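PDB 3MMI: myosin-4 from Saccharomyces cerevisiae, which is a type V myosin motor that, recruited through SHE3, carries ASH1 and other mRNAs to the bud, here represented by its globular tail. Local coordinates for residues G69-S74 / L135-D140. Sequence-based numbering, arbitrary orientation.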
loop_
_atom_site.group_PDB
_atom_site.type_symbol
_atom_site.label_atom_id
_atom_site.label_comp_id
_atom_site.label_asym_id
_atom_site.label_seq_id
_atom_site.Cartn_x
_atom_site.Cartn_y
_atom_site.Cartn_z
ATOM N N GLY A 69 -21.056 -5.900 30.178
ATOM C CA GLY A 69 -22.184 -5.552 29.311
ATOM C C GLY A 69 -22.285 -4.076 28.969
ATOM O O GLY A 69 -23.357 -3.614 28.605
ATOM N N LEU A 70 -21.211 -3.305 29.075
ATOM C CA LEU A 70 -21.365 -1.905 28.770
ATOM C C LEU A 70 -21.106 -1.591 27.268
ATOM O O LEU A 70 -20.149 -0.918 26.888
ATOM C CB LEU A 70 -20.554 -1.032 29.720
ATOM C CG LEU A 70 -21.007 -1.121 31.197
ATOM C CD1 LEU A 70 -20.079 -0.251 32.099
ATOM C CD2 LEU A 70 -22.431 -0.549 31.318
ATOM N N LEU A 71 -21.997 -2.076 26.402
ATOM C CA LEU A 71 -21.577 -2.298 25.030
ATOM C C LEU A 71 -21.467 -0.950 24.350
ATOM O O LEU A 71 -20.622 -0.728 23.461
ATOM C CB LEU A 71 -22.555 -3.206 24.338
ATOM C CG LEU A 71 -22.558 -4.650 24.846
ATOM C CD1 LEU A 71 -23.659 -5.401 24.106
ATOM C CD2 LEU A 71 -21.224 -5.300 24.580
ATOM N N ILE A 72 -22.280 -0.033 24.802
ATOM C CA ILE A 72 -22.297 1.270 24.235
ATOM C C ILE A 72 -21.109 2.047 24.670
ATOM O O ILE A 72 -20.638 2.872 23.953
ATOM C CB ILE A 72 -23.477 2.048 24.718
ATOM C CG1 ILE A 72 -24.754 1.301 24.451
ATOM C CG2 ILE A 72 -23.517 3.371 24.055
ATOM C CD1 ILE A 72 -25.759 1.556 25.510
ATOM N N GLN A 73 -20.650 1.809 25.879
ATOM C CA GLN A 73 -19.489 2.492 26.374
ATOM C C GLN A 73 -18.257 2.039 25.620
ATOM O O GLN A 73 -17.403 2.824 25.288
ATOM C CB GLN A 73 -19.319 2.197 27.849
ATOM C CG GLN A 73 -19.978 3.167 28.746
ATOM N N SER A 74 -18.194 0.751 25.345
ATOM C CA SER A 74 -17.129 0.189 24.547
ATOM C C SER A 74 -17.056 0.845 23.173
ATOM O O SER A 74 -16.021 1.301 22.767
ATOM C CB SER A 74 -17.323 -1.306 24.429
ATOM O OG SER A 74 -16.225 -1.930 23.863
ATOM N N LEU A 135 -22.484 -11.020 21.091
ATOM C CA LEU A 135 -21.978 -11.597 19.892
ATOM C C LEU A 135 -22.100 -10.695 18.633
ATOM O O LEU A 135 -21.135 -10.579 17.872
ATOM C CB LEU A 135 -22.639 -12.918 19.581
ATOM C CG LEU A 135 -22.196 -14.085 20.455
ATOM C CD1 LEU A 135 -22.873 -15.316 19.927
ATOM C CD2 LEU A 135 -20.685 -14.288 20.471
ATOM N N ILE A 136 -23.263 -10.071 18.438
ATOM C CA ILE A 136 -23.480 -9.086 17.418
ATOM C C ILE A 136 -22.603 -7.862 17.578
ATOM O O ILE A 136 -22.028 -7.429 16.569
ATOM C CB ILE A 136 -24.964 -8.620 17.362
ATOM C CG1 ILE A 136 -25.857 -9.760 16.852
ATOM C CG2 ILE A 136 -25.165 -7.338 16.537
ATOM C CD1 ILE A 136 -27.379 -9.481 17.062
ATOM N N TYR A 137 -22.518 -7.279 18.788
ATOM C CA TYR A 137 -21.564 -6.194 19.023
ATOM C C TYR A 137 -20.122 -6.575 18.535
ATOM O O TYR A 137 -19.475 -5.823 17.868
ATOM C CB TYR A 137 -21.561 -5.754 20.517
ATOM C CG TYR A 137 -20.523 -4.747 20.786
ATOM C CD1 TYR A 137 -20.730 -3.408 20.498
ATOM C CD2 TYR A 137 -19.243 -5.168 21.287
ATOM C CE1 TYR A 137 -19.746 -2.492 20.700
ATOM C CE2 TYR A 137 -18.226 -4.225 21.537
ATOM C CZ TYR A 137 -18.483 -2.914 21.222
ATOM O OH TYR A 137 -17.494 -1.969 21.376
ATOM N N LEU A 138 -19.654 -7.757 18.908
ATOM C CA LEU A 138 -18.282 -8.102 18.723
ATOM C C LEU A 138 -18.060 -8.360 17.243
ATOM O O LEU A 138 -16.994 -8.049 16.686
ATOM C CB LEU A 138 -17.898 -9.322 19.538
ATOM C CG LEU A 138 -17.773 -9.179 21.070
ATOM C CD1 LEU A 138 -17.563 -10.588 21.549
ATOM C CD2 LEU A 138 -16.573 -8.306 21.427
ATOM N N ASN A 139 -19.069 -8.928 16.599
ATOM C CA ASN A 139 -19.064 -9.085 15.150
ATOM C C ASN A 139 -18.897 -7.763 14.447
ATOM O O ASN A 139 -18.095 -7.639 13.506
ATOM C CB ASN A 139 -20.345 -9.729 14.677
ATOM C CG ASN A 139 -20.186 -10.403 13.336
ATOM O OD1 ASN A 139 -19.444 -11.383 13.195
ATOM N ND2 ASN A 139 -20.870 -9.874 12.347
ATOM N N ASP A 140 -19.556 -6.744 14.973
ATOM C CA ASP A 140 -19.521 -5.455 14.358
ATOM C C ASP A 140 -18.205 -4.829 14.667
ATOM O O ASP A 140 -17.681 -4.099 13.831
ATOM C CB ASP A 140 -20.646 -4.606 14.895
ATOM C CG ASP A 140 -20.755 -3.272 14.241
ATOM O OD1 ASP A 140 -21.142 -3.179 13.066
ATOM O OD2 ASP A 140 -20.482 -2.288 14.898
#
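The first turn of helix 71-91 meets the early part of helix 132-168 where the CA atoms of L71 and Y137 come within 7.2 Å, and Y137 spans the gap between the two backbones. Its CG stands anti to the backbone N (chi1 175°), which carries the ring across to the other helix with the hydroxyl leading. There OH of Y137 and OG of S74 form a hydrogen bond of 2.8 Å in which either may be the donor. S74 is buried and its CB points toward helix 132-168; with OG anti to its own backbone N (chi1 -170°), the hydroxyl is presented to the tyrosine. This single bond links the far end of the tyrosine to the first turn of helix 71-91. Near the base of the ring the L71 side chain runs alongside it, pointing the other way: its CD2 methyl lies over one face of the Y137 ring, off-centre, 4.2 Å from the centroid and 29° from the ring normal, as a CH-pi contact. CD2 of L71 leans to the CB side of the ring, 3.8 Å from CD2 of Y137. Farther out, the carbonyl O of L71 approaches CE1 of Y137 obliquely at 3.4 Å. A leucine in place of Y137 would probably leave the S74 hydroxyl without this mate and open a gap between S74 and helix 132-168, where the outer half of the ring had lain. V66 of helix 53-67 also touches Y137, while V62 of the same helix touches S74. G69, with positive phi, is the C-prime residue of a Schellman motif ending helix 53-67, and L70 is the N-cap of the next helix. The contact thus joins the start of helix 71-91, just after this turn, to helix 132-168 in the all-helical globular tail (dilute domain) of a type V myosin, well away from the centre of the chain.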